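Local coordinates for protein glutamate--cysteine ligase GshA (Methylobacillus flagellatus KT, PDB 3K1T) that probably acts as a ligase joining glutamate to cysteine, the first step of glutathione synthesis, at residues V331-V345 with F357-N371. Numbering follows the deposited sequence.
With SO4 (sulfate ion), chain B.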
ATOM      1  N   VAL A 331     -22.295 -16.741 -17.340  1.00 12.28           N
ATOM      2  CA  VAL A 331     -20.881 -16.840 -17.786  1.00 12.31           C
ATOM      3  C   VAL A 331     -20.331 -18.128 -17.220  1.00 12.85           C
ATOM      4  O   VAL A 331     -20.547 -18.441 -16.058  1.00 13.98           O
ATOM      5  CB  VAL A 331     -20.068 -15.639 -17.286  1.00 14.05           C
ATOM      6  CG1 VAL A 331     -18.588 -15.712 -17.804  1.00 12.53           C
ATOM      7  CG2 VAL A 331     -20.761 -14.315 -17.733  1.00 14.48           C
ATOM      8  N   TYR A 332     -19.663 -18.909 -18.051  1.00 13.22           N
ATOM      9  CA  TYR A 332     -19.050 -20.169 -17.622  1.00 12.28           C
ATOM     10  C   TYR A 332     -17.754 -19.880 -16.903  1.00 11.95           C
ATOM     11  O   TYR A 332     -17.076 -18.867 -17.187  1.00 12.58           O
ATOM     12  CB  TYR A 332     -18.757 -21.066 -18.837  1.00 12.35           C
ATOM     13  CG  TYR A 332     -19.999 -21.724 -19.377  1.00 12.37           C
ATOM     14  CD1 TYR A 332     -20.437 -22.935 -18.866  1.00 13.89           C
ATOM     15  CD2 TYR A 332     -20.727 -21.130 -20.404  1.00 12.74           C
ATOM     16  CE1 TYR A 332     -21.597 -23.544 -19.339  1.00 14.96           C
ATOM     17  CE2 TYR A 332     -21.896 -21.725 -20.892  1.00 13.13           C
ATOM     18  CZ  TYR A 332     -22.332 -22.931 -20.345  1.00 15.01           C
ATOM     19  OH  TYR A 332     -23.480 -23.543 -20.824  1.00 14.36           O
ATOM     20  N   THR A 333     -17.403 -20.747 -15.951  1.00 11.42           N
ATOM     21  CA  THR A 333     -16.020 -20.820 -15.500  1.00 12.08           C
ATOM     22  C   THR A 333     -15.447 -22.180 -15.896  1.00 12.46           C
ATOM     23  O   THR A 333     -16.042 -23.217 -15.583  1.00 12.62           O
ATOM     24  CB  THR A 333     -15.812 -20.625 -13.987  1.00 12.08           C
ATOM     25  OG1 THR A 333     -14.443 -20.999 -13.639  1.00 13.11           O
ATOM     26  CG2 THR A 333     -16.833 -21.456 -13.133  1.00 11.68           C
ATOM     27  N   PHE A 334     -14.293 -22.178 -16.573  1.00 11.69           N
ATOM     28  CA  PHE A 334     -13.613 -23.430 -16.924  1.00 12.45           C
ATOM     29  C   PHE A 334     -12.348 -23.638 -16.110  1.00 12.43           C
ATOM     30  O   PHE A 334     -11.599 -24.569 -16.369  1.00 13.36           O
ATOM     31  CB  PHE A 334     -13.322 -23.510 -18.427  1.00 13.05           C
ATOM     32  CG  PHE A 334     -14.560 -23.473 -19.253  1.00 12.18           C
ATOM     33  CD1 PHE A 334     -15.498 -24.477 -19.143  1.00 16.15           C
ATOM     34  CD2 PHE A 334     -14.840 -22.400 -20.055  1.00 14.94           C
ATOM     35  CE1 PHE A 334     -16.681 -24.440 -19.882  1.00 18.04           C
ATOM     36  CE2 PHE A 334     -16.011 -22.356 -20.800  1.00 14.08           C
ATOM     37  CZ  PHE A 334     -16.936 -23.385 -20.706  1.00 15.02           C
ATOM     38  N   GLU A 335     -12.126 -22.823 -15.084  1.00 11.24           N
ATOM     39  CA  GLU A 335     -10.989 -23.077 -14.202  1.00 10.86           C
ATOM     40  C   GLU A 335     -11.322 -24.280 -13.300  1.00 11.30           C
ATOM     41  O   GLU A 335     -12.438 -24.369 -12.777  1.00 11.80           O
ATOM     42  CB  GLU A 335     -10.669 -21.846 -13.362  1.00 11.20           C
ATOM     43  CG  GLU A 335     -10.267 -20.640 -14.184  1.00 10.45           C
ATOM     44  CD  GLU A 335      -9.652 -19.527 -13.317  1.00 12.99           C
ATOM     45  OE1 GLU A 335      -8.495 -19.689 -12.872  1.00 13.31           O
ATOM     46  OE2 GLU A 335     -10.347 -18.527 -13.050  1.00 13.21           O
ATOM     47  N   HIS A 336     -10.377 -25.196 -13.158  1.00 11.00           N
ATOM     48  CA  HIS A 336     -10.530 -26.353 -12.307  1.00 11.26           C
ATOM     49  C   HIS A 336      -9.272 -26.566 -11.464  1.00 12.22           C
ATOM     50  O   HIS A 336      -8.133 -26.453 -11.949  1.00 10.33           O
ATOM     51  CB  HIS A 336     -10.701 -27.628 -13.129  1.00 12.70           C
ATOM     52  CG  HIS A 336     -12.042 -27.801 -13.755  1.00 12.34           C
ATOM     53  ND1 HIS A 336     -12.470 -27.044 -14.829  1.00 15.06           N
ATOM     54  CD2 HIS A 336     -13.045 -28.672 -13.476  1.00 15.22           C
ATOM     55  CE1 HIS A 336     -13.678 -27.458 -15.193  1.00 14.96           C
ATOM     56  NE2 HIS A 336     -14.058 -28.430 -14.377  1.00 13.90           N
ATOM     57  N   LEU A 337      -9.492 -26.957 -10.218  1.00 12.93           N
ATOM     58  CA  LEU A 337      -8.444 -27.532  -9.382  1.00 13.09           C
ATOM     59  C   LEU A 337      -8.676 -29.030  -9.399  1.00 13.81           C
ATOM     60  O   LEU A 337      -9.556 -29.557  -8.715  1.00 13.16           O
ATOM     61  CB  LEU A 337      -8.507 -26.974  -7.948  1.00 13.25           C
ATOM     62  CG  LEU A 337      -7.341 -27.383  -7.031  1.00 13.14           C
ATOM     63  CD1 LEU A 337      -6.075 -26.582  -7.408  1.00 16.12           C
ATOM     64  CD2 LEU A 337      -7.769 -27.165  -5.518  1.00 17.02           C
ATOM     65  N   LYS A 338      -7.904 -29.713 -10.234  1.00 14.97           N
ATOM     66  CA  LYS A 338      -8.096 -31.115 -10.520  1.00 16.45           C
ATOM     67  C   LYS A 338      -9.530 -31.324 -10.986  1.00 17.19           C
ATOM     68  O   LYS A 338      -9.911 -30.726 -11.960  1.00 18.57           O
ATOM     69  CB  LYS A 338      -7.685 -31.992  -9.329  1.00 17.16           C
ATOM     70  CG  LYS A 338      -7.436 -33.450  -9.732  1.00 20.11           C
ATOM     71  CD  LYS A 338      -6.704 -34.248  -8.662  1.00 23.38           C
ATOM     72  CE  LYS A 338      -6.598 -35.710  -9.091  1.00 24.84           C
ATOM     73  NZ  LYS A 338      -5.831 -36.506  -8.097  1.00 28.07           N
ATOM     74  N   ASP A 339     -10.336 -32.085 -10.270  1.00 17.86           N
ATOM     75  CA  ASP A 339     -11.719 -32.330 -10.698  0.50 18.22           C
ATOM     76  C   ASP A 339     -12.730 -31.261 -10.263  1.00 18.40           C
ATOM     77  O   ASP A 339     -13.874 -31.315 -10.681  1.00 18.12           O
ATOM     78  CB  ASP A 339     -12.180 -33.679 -10.174  0.50 18.96           C
ATOM     79  CG  ASP A 339     -11.971 -33.821  -8.681  0.50 19.94           C
ATOM     80  OD1 ASP A 339     -10.869 -33.485  -8.179  0.50 19.28           O
ATOM     81  OD2 ASP A 339     -12.929 -34.258  -8.015  0.50 26.64           O
ATOM     82  N   ALA A 340     -12.315 -30.305  -9.436  1.00 16.13           N
ATOM     83  CA  ALA A 340     -13.251 -29.325  -8.876  1.00 15.57           C
ATOM     84  C   ALA A 340     -13.239 -28.034  -9.688  1.00 14.38           C
ATOM     85  O   ALA A 340     -12.175 -27.465  -9.918  1.00 13.56           O
ATOM     86  CB  ALA A 340     -12.871 -29.011  -7.394  1.00 14.19           C
ATOM     87  N   VAL A 341     -14.423 -27.516 -10.013  1.00 13.41           N
ATOM     88  CA  VAL A 341     -14.548 -26.189 -10.618  1.00 12.66           C
ATOM     89  C   VAL A 341     -14.098 -25.107  -9.598  1.00 13.12           C
ATOM     90  O   VAL A 341     -14.349 -25.224  -8.377  1.00 13.43           O
ATOM     91  CB  VAL A 341     -15.963 -25.936 -11.064  1.00 13.32           C
ATOM     92  CG1 VAL A 341     -16.158 -24.449 -11.495  1.00 12.03           C
ATOM     93  CG2 VAL A 341     -16.308 -26.924 -12.206  1.00 13.66           C
ATOM     94  N   ALA A 342     -13.396 -24.101 -10.079  1.00 11.71           N
ATOM     95  CA  ALA A 342     -12.919 -23.003  -9.244  1.00 11.65           C
ATOM     96  C   ALA A 342     -13.304 -21.683  -9.891  1.00 12.44           C
ATOM     97  O   ALA A 342     -13.394 -21.606 -11.120  1.00 13.49           O
ATOM     98  CB  ALA A 342     -11.403 -23.088  -9.077  1.00 10.78           C
ATOM     99  N   GLU A 343     -13.521 -20.632  -9.077  1.00 12.10           N
ATOM    100  CA  GLU A 343     -13.771 -19.307  -9.596  1.00 11.95           C
ATOM    101  C   GLU A 343     -13.241 -18.250  -8.626  1.00 11.93           C
ATOM    102  O   GLU A 343     -13.392 -18.396  -7.419  1.00 11.35           O
ATOM    103  CB  GLU A 343     -15.254 -19.080  -9.943  1.00 12.95           C
ATOM    104  CG  GLU A 343     -16.281 -19.391  -8.836  1.00 12.17           C
ATOM    105  CD  GLU A 343     -17.684 -19.433  -9.386  1.00 14.24           C
ATOM    106  OE1 GLU A 343     -18.187 -18.334  -9.735  1.00 15.32           O
ATOM    107  OE2 GLU A 343     -18.268 -20.547  -9.502  1.00 14.60           O
ATOM    108  N   PRO A 344     -12.604 -17.199  -9.156  1.00 11.47           N
ATOM    109  CA  PRO A 344     -11.873 -16.270  -8.285  1.00 12.21           C
ATOM    110  C   PRO A 344     -12.708 -15.134  -7.699  1.00 11.65           C
ATOM    111  O   PRO A 344     -13.698 -14.671  -8.299  1.00 12.41           O
ATOM    112  CB  PRO A 344     -10.806 -15.666  -9.230  1.00 12.09           C
ATOM    113  CG  PRO A 344     -11.519 -15.684 -10.560  1.00 13.00           C
ATOM    114  CD  PRO A 344     -12.242 -17.011 -10.573  1.00 11.90           C
ATOM    115  N   VAL A 345     -12.249 -14.694  -6.527  1.00 12.02           N
ATOM    116  CA  VAL A 345     -12.788 -13.552  -5.783  0.50 10.82           C
ATOM    117  C   VAL A 345     -11.625 -12.580  -5.523  1.00 11.18           C
ATOM    118  O   VAL A 345     -10.632 -12.990  -4.918  1.00 12.21           O
ATOM    119  CB  VAL A 345     -13.328 -14.002  -4.406  0.50 10.84           C
ATOM    120  CG1 VAL A 345     -14.041 -12.828  -3.693  0.50 10.87           C
ATOM    121  CG2 VAL A 345     -14.238 -15.220  -4.532  0.50  7.99           C
ATOM    122  N   PHE A 357      -9.037 -15.011  -3.302  1.00 11.58           N
ATOM    123  CA  PHE A 357      -9.040 -16.438  -3.189  1.00 11.41           C
ATOM    124  C   PHE A 357      -9.942 -17.048  -4.237  1.00 11.33           C
ATOM    125  O   PHE A 357     -10.788 -16.373  -4.777  1.00 10.49           O
ATOM    126  CB  PHE A 357      -9.445 -16.885  -1.760  1.00 11.72           C
ATOM    127  CG  PHE A 357     -10.815 -16.444  -1.339  1.00 11.50           C
ATOM    128  CD1 PHE A 357     -10.995 -15.222  -0.684  1.00 16.16           C
ATOM    129  CD2 PHE A 357     -11.908 -17.251  -1.550  1.00 13.55           C
ATOM    130  CE1 PHE A 357     -12.242 -14.820  -0.267  1.00 14.32           C
ATOM    131  CE2 PHE A 357     -13.199 -16.866  -1.150  1.00 16.18           C
ATOM    132  CZ  PHE A 357     -13.370 -15.628  -0.513  1.00 16.15           C
ATOM    133  N   TYR A 358      -9.726 -18.329  -4.544  1.00 12.22           N
ATOM    134  CA  TYR A 358     -10.682 -19.088  -5.344  1.00 11.85           C
ATOM    135  C   TYR A 358     -11.761 -19.758  -4.489  1.00 12.18           C
ATOM    136  O   TYR A 358     -11.463 -20.293  -3.422  1.00 13.10           O
ATOM    137  CB  TYR A 358      -9.966 -20.193  -6.098  1.00 12.83           C
ATOM    138  CG  TYR A 358      -9.197 -19.754  -7.330  1.00 12.16           C
ATOM    139  CD1 TYR A 358      -9.854 -19.574  -8.525  1.00 12.66           C
ATOM    140  CD2 TYR A 358      -7.808 -19.567  -7.297  1.00 13.18           C
ATOM    141  CE1 TYR A 358      -9.160 -19.242  -9.684  1.00 12.10           C
ATOM    142  CE2 TYR A 358      -7.097 -19.229  -8.482  1.00 13.42           C
ATOM    143  CZ  TYR A 358      -7.792 -19.074  -9.655  1.00 12.57           C
ATOM    144  OH  TYR A 358      -7.118 -18.752 -10.836  1.00 14.05           O
ATOM    145  N   ARG A 359     -12.979 -19.777  -5.005  1.00 12.64           N
ATOM    146  CA  ARG A 359     -14.038 -20.642  -4.483  1.00 13.02           C
ATOM    147  C   ARG A 359     -13.946 -21.952  -5.270  1.00 13.89           C
ATOM    148  O   ARG A 359     -14.226 -21.966  -6.468  1.00 13.13           O
ATOM    149  CB  ARG A 359     -15.417 -20.038  -4.701  1.00 13.72           C
ATOM    150  CG  ARG A 359     -15.630 -18.622  -4.108  1.00 15.23           C
ATOM    151  CD  ARG A 359     -17.040 -18.126  -4.383  1.00 16.42           C
ATOM    152  NE  ARG A 359     -17.144 -16.669  -4.208  1.00 15.89           N
ATOM    153  CZ  ARG A 359     -17.152 -16.036  -3.032  1.00 18.72           C
ATOM    154  NH1 ARG A 359     -17.145 -16.726  -1.905  1.00 19.63           N
ATOM    155  NH2 ARG A 359     -17.186 -14.699  -2.982  1.00 17.09           N
ATOM    156  N   VAL A 360     -13.575 -23.021  -4.576  1.00 12.32           N
ATOM    157  CA  VAL A 360     -13.399 -24.329  -5.170  1.00 13.25           C
ATOM    158  C   VAL A 360     -14.655 -25.112  -4.822  1.00 13.42           C
ATOM    159  O   VAL A 360     -14.920 -25.421  -3.648  1.00 13.15           O
ATOM    160  CB  VAL A 360     -12.091 -25.021  -4.674  1.00 12.00           C
ATOM    161  CG1 VAL A 360     -11.913 -26.467  -5.304  1.00 13.23           C
ATOM    162  CG2 VAL A 360     -10.837 -24.166  -4.940  1.00 12.15           C
ATOM    163  N   HIS A 361     -15.460 -25.374  -5.834  1.00 13.70           N
ATOM    164  CA  HIS A 361     -16.763 -26.039  -5.656  1.00 14.45           C
ATOM    165  C   HIS A 361     -16.632 -27.379  -4.936  1.00 14.49           C
ATOM    166  O   HIS A 361     -15.769 -28.199  -5.270  1.00 14.83           O
ATOM    167  CB  HIS A 361     -17.464 -26.303  -7.006  1.00 14.12           C
ATOM    168  CG  HIS A 361     -17.910 -25.077  -7.733  1.00 12.58           C
ATOM    169  ND1 HIS A 361     -19.005 -25.080  -8.572  1.00 13.37           N
ATOM    170  CD2 HIS A 361     -17.373 -23.838  -7.823  1.00 13.04           C
ATOM    171  CE1 HIS A 361     -19.117 -23.901  -9.147  1.00 15.24           C
ATOM    172  NE2 HIS A 361     -18.169 -23.114  -8.673  1.00 13.08           N
ATOM    173  N   THR A 362     -17.503 -27.603  -3.946  1.00 15.32           N
ATOM    174  CA  THR A 362     -17.578 -28.908  -3.278  1.00 16.68           C
ATOM    175  C   THR A 362     -18.418 -29.911  -4.077  1.00 17.54           C
ATOM    176  O   THR A 362     -18.169 -31.092  -4.001  1.00 17.79           O
ATOM    177  CB  THR A 362     -18.126 -28.799  -1.835  1.00 17.87           C
ATOM    178  OG1 THR A 362     -19.382 -28.146  -1.881  1.00 19.20           O
ATOM    179  CG2 THR A 362     -17.205 -27.972  -0.949  1.00 16.91           C
ATOM    180  N   SER A 363     -19.408 -29.461  -4.827  1.00 19.21           N
ATOM    181  CA  SER A 363     -20.147 -30.337  -5.721  1.00 20.62           C
ATOM    182  C   SER A 363     -19.282 -30.745  -6.911  1.00 21.66           C
ATOM    183  O   SER A 363     -18.312 -30.057  -7.263  1.00 19.76           O
ATOM    184  CB  SER A 363     -21.413 -29.665  -6.240  1.00 21.22           C
ATOM    185  OG  SER A 363     -22.320 -29.405  -5.176  1.00 25.99           O
ATOM    186  N   ARG A 364     -19.669 -31.857  -7.537  1.00 22.80           N
ATOM    187  CA  ARG A 364     -18.906 -32.430  -8.671  0.50 23.88           C
ATOM    188  C   ARG A 364     -19.599 -32.832  -9.991  0.50 24.50           C
ATOM    189  O   ARG A 364     -19.015 -33.631 -10.718  0.50 25.16           O
ATOM    190  CB  ARG A 364     -18.209 -33.700  -8.196  1.00 24.39           C
ATOM    191  CG  ARG A 364     -17.124 -33.474  -7.190  1.00 25.51           C
ATOM    192  CD  ARG A 364     -15.938 -32.914  -7.875  1.00 29.03           C
ATOM    193  NE  ARG A 364     -14.872 -32.835  -6.919  1.00 30.58           N
ATOM    194  CZ  ARG A 364     -14.731 -31.837  -6.072  1.00 26.22           C
ATOM    195  NH1 ARG A 364     -15.546 -30.816  -6.110  1.00 22.84           N
ATOM    196  NH2 ARG A 364     -13.747 -31.885  -5.224  1.00 24.46           N
ATOM    197  N   GLY A 365     -20.775 -32.312 -10.343  0.50 24.85           N
ATOM    198  CA  GLY A 365     -21.408 -32.682 -11.644  0.50 24.94           C
ATOM    199  C   GLY A 365     -20.880 -31.973 -12.901  0.50 25.33           C
ATOM    200  O   GLY A 365     -20.116 -31.005 -12.795  0.50 25.02           O
ATOM    201  N   ALA A 366     -21.311 -32.453 -14.089  1.00 24.93           N
ATOM    202  CA  ALA A 366     -20.995 -31.858 -15.397  1.00 24.52           C
ATOM    203  C   ALA A 366     -21.354 -30.377 -15.504  1.00 22.86           C
ATOM    204  O   ALA A 366     -20.732 -29.651 -16.286  1.00 23.36           O
ATOM    205  CB  ALA A 366     -21.712 -32.662 -16.555  1.00 25.12           C
ATOM    206  N   ASP A 367     -22.321 -29.917 -14.713  1.00 20.79           N
ATOM    207  CA  ASP A 367     -22.782 -28.522 -14.818  1.00 20.07           C
ATOM    208  C   ASP A 367     -22.255 -27.570 -13.726  1.00 17.94           C
ATOM    209  O   ASP A 367     -22.763 -26.465 -13.553  1.00 16.85           O
ATOM    210  CB  ASP A 367     -24.284 -28.470 -14.849  1.00 20.58           C
ATOM    211  CG  ASP A 367     -24.855 -28.994 -16.164  1.00 25.45           C
ATOM    212  OD1 ASP A 367     -24.169 -28.939 -17.225  1.00 26.90           O
ATOM    213  OD2 ASP A 367     -26.015 -29.446 -16.116  1.00 29.63           O
ATOM    214  N   GLU A 368     -21.226 -27.998 -13.004  1.00 16.66           N
ATOM    215  CA  GLU A 368     -20.568 -27.116 -12.049  1.00 15.71           C
ATOM    216  C   GLU A 368     -19.834 -25.949 -12.719  1.00 14.67           C
ATOM    217  O   GLU A 368     -19.542 -24.953 -12.054  1.00 14.29           O
ATOM    218  CB  GLU A 368     -19.642 -27.914 -11.121  1.00 15.38           C
ATOM    219  CG  GLU A 368     -20.426 -28.725 -10.072  1.00 17.02           C
ATOM    220  CD  GLU A 368     -21.423 -27.890  -9.332  1.00 19.82           C
ATOM    221  OE1 GLU A 368     -21.053 -26.842  -8.761  1.00 19.04           O
ATOM    222  OE2 GLU A 368     -22.615 -28.242  -9.361  1.00 19.41           O
ATOM    223  N   ASN A 369     -19.533 -26.057 -14.005  1.00 13.83           N
ATOM    224  CA  ASN A 369     -18.993 -24.919 -14.761  1.00 14.64           C
ATOM    225  C   ASN A 369     -20.030 -23.806 -15.003  1.00 14.45           C
ATOM    226  O   ASN A 369     -19.672 -22.707 -15.425  1.00 13.60           O
ATOM    227  CB  ASN A 369     -18.316 -25.348 -16.072  1.00 14.96           C
ATOM    228  CG  ASN A 369     -19.245 -26.047 -17.043  1.00 16.74           C
ATOM    229  OD1 ASN A 369     -20.477 -25.991 -16.910  1.00 15.52           O
ATOM    230  ND2 ASN A 369     -18.644 -26.764 -18.030  1.00 16.67           N
ATOM    231  N   LEU A 370     -21.307 -24.117 -14.717  1.00 14.26           N
ATOM    232  CA  LEU A 370     -22.449 -23.217 -14.903  1.00 14.52           C
ATOM    233  C   LEU A 370     -23.023 -22.799 -13.537  1.00 15.00           C
ATOM    234  O   LEU A 370     -23.191 -21.612 -13.257  1.00 14.51           O
ATOM    235  CB  LEU A 370     -23.497 -23.965 -15.762  1.00 14.70           C
ATOM    236  CG  LEU A 370     -24.802 -23.321 -16.169  1.00 16.83           C
ATOM    237  CD1 LEU A 370     -25.469 -24.085 -17.379  1.00 16.56           C
ATOM    238  CD2 LEU A 370     -25.755 -23.244 -14.953  1.00 15.97           C
ATOM    239  N   ASN A 371     -23.321 -23.785 -12.696  1.00 16.29           N
ATOM    240  CA  ASN A 371     -23.980 -23.550 -11.377  1.00 16.90           C
ATOM    241  C   ASN A 371     -23.181 -22.591 -10.489  1.00 17.47           C
ATOM    242  O   ASN A 371     -21.959 -22.724 -10.349  1.00 17.19           O
ATOM    243  CB  ASN A 371     -24.162 -24.886 -10.611  1.00 16.45           C
ATOM    244  CG  ASN A 371     -25.093 -25.907 -11.337  1.00 18.43           C
ATOM    245  OD1 ASN A 371     -25.968 -25.530 -12.094  1.00 18.91           O
ATOM    246  ND2 ASN A 371     -24.868 -27.207 -11.089  1.00 18.24           N
TER
HETATM  247  S   SO4 B 432     -17.228 -12.464  -0.081  1.00 21.90           S
HETATM  248  O1  SO4 B 432     -16.730 -13.809  -0.254  1.00 27.96           O
HETATM  249  O2  SO4 B 432     -16.006 -11.736  -0.216  1.00 25.53           O
HETATM  250  O3  SO4 B 432     -18.154 -12.084  -1.125  1.00 23.72           O
HETATM  251  O4  SO4 B 432     -17.833 -12.291   1.259  1.00 22.65           O
HETATM  252  O   HOH W   1     -15.710 -33.157 -11.494  1.00 42.61           O
HETATM  253  O   HOH W   2     -16.869 -28.989  -9.373  1.00 14.68           O
HETATM  254  O   HOH W   3     -16.050 -16.197  -6.878  1.00 19.62           O
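The imidazole of H361 carries V341 over one face, CG1 standing 3.8 Å from the ring centroid, while carboxylates meet both of its nitrogens at the edge. NE2 donates to E343 OE2 (2.7 Å) on the anti lone pair, with the E343 carboxylate turned only 19° from the ring plane; ND1 donates to E368 OE1 (2.7 Å), likewise anti. Bonds at both nitrogens fix the ring's rotation, and R51 forms a salt bridge with E343 OE2. A leucine in place of H361 would probably leave E343 and E368 without this shared donor and E368 freer to turn. V345, in the conformer described, packs against two flat groups: its CB sits over the centre of the F357 ring, and its CG2 lies against one face of the R359 guanidinium. With CG anti to the carbonyl carbon (chi1 -56°) and the chain extended to NE, R359 runs past V345 so that NH2 reaches sulfate O1 (2.9 Å) and D49. E343, V345, F357 and R359 share one face of the antiparallel beta-hairpin 340-349 with 352-361, in which E343 and R359 form a hydrogen-bonded pair. On the side of A342, P344 and V360, the Y358 hydroxyl donates to the syn lone pair of E335 OE1 (2.6 Å), ring and carboxylate planes 77° apart. Near the turn at 337-340, in the conformers described, A340 CB lies over a face of the R364 guanidinium, whose NE forms a salt bridge with D339 OD2, met from above the carboxylate plane. Beyond the strands, N369 wedges its amide nearly perpendicular to the rings of Y332 and F334, while its carbonyl O accepts from T333 N (3.0 Å).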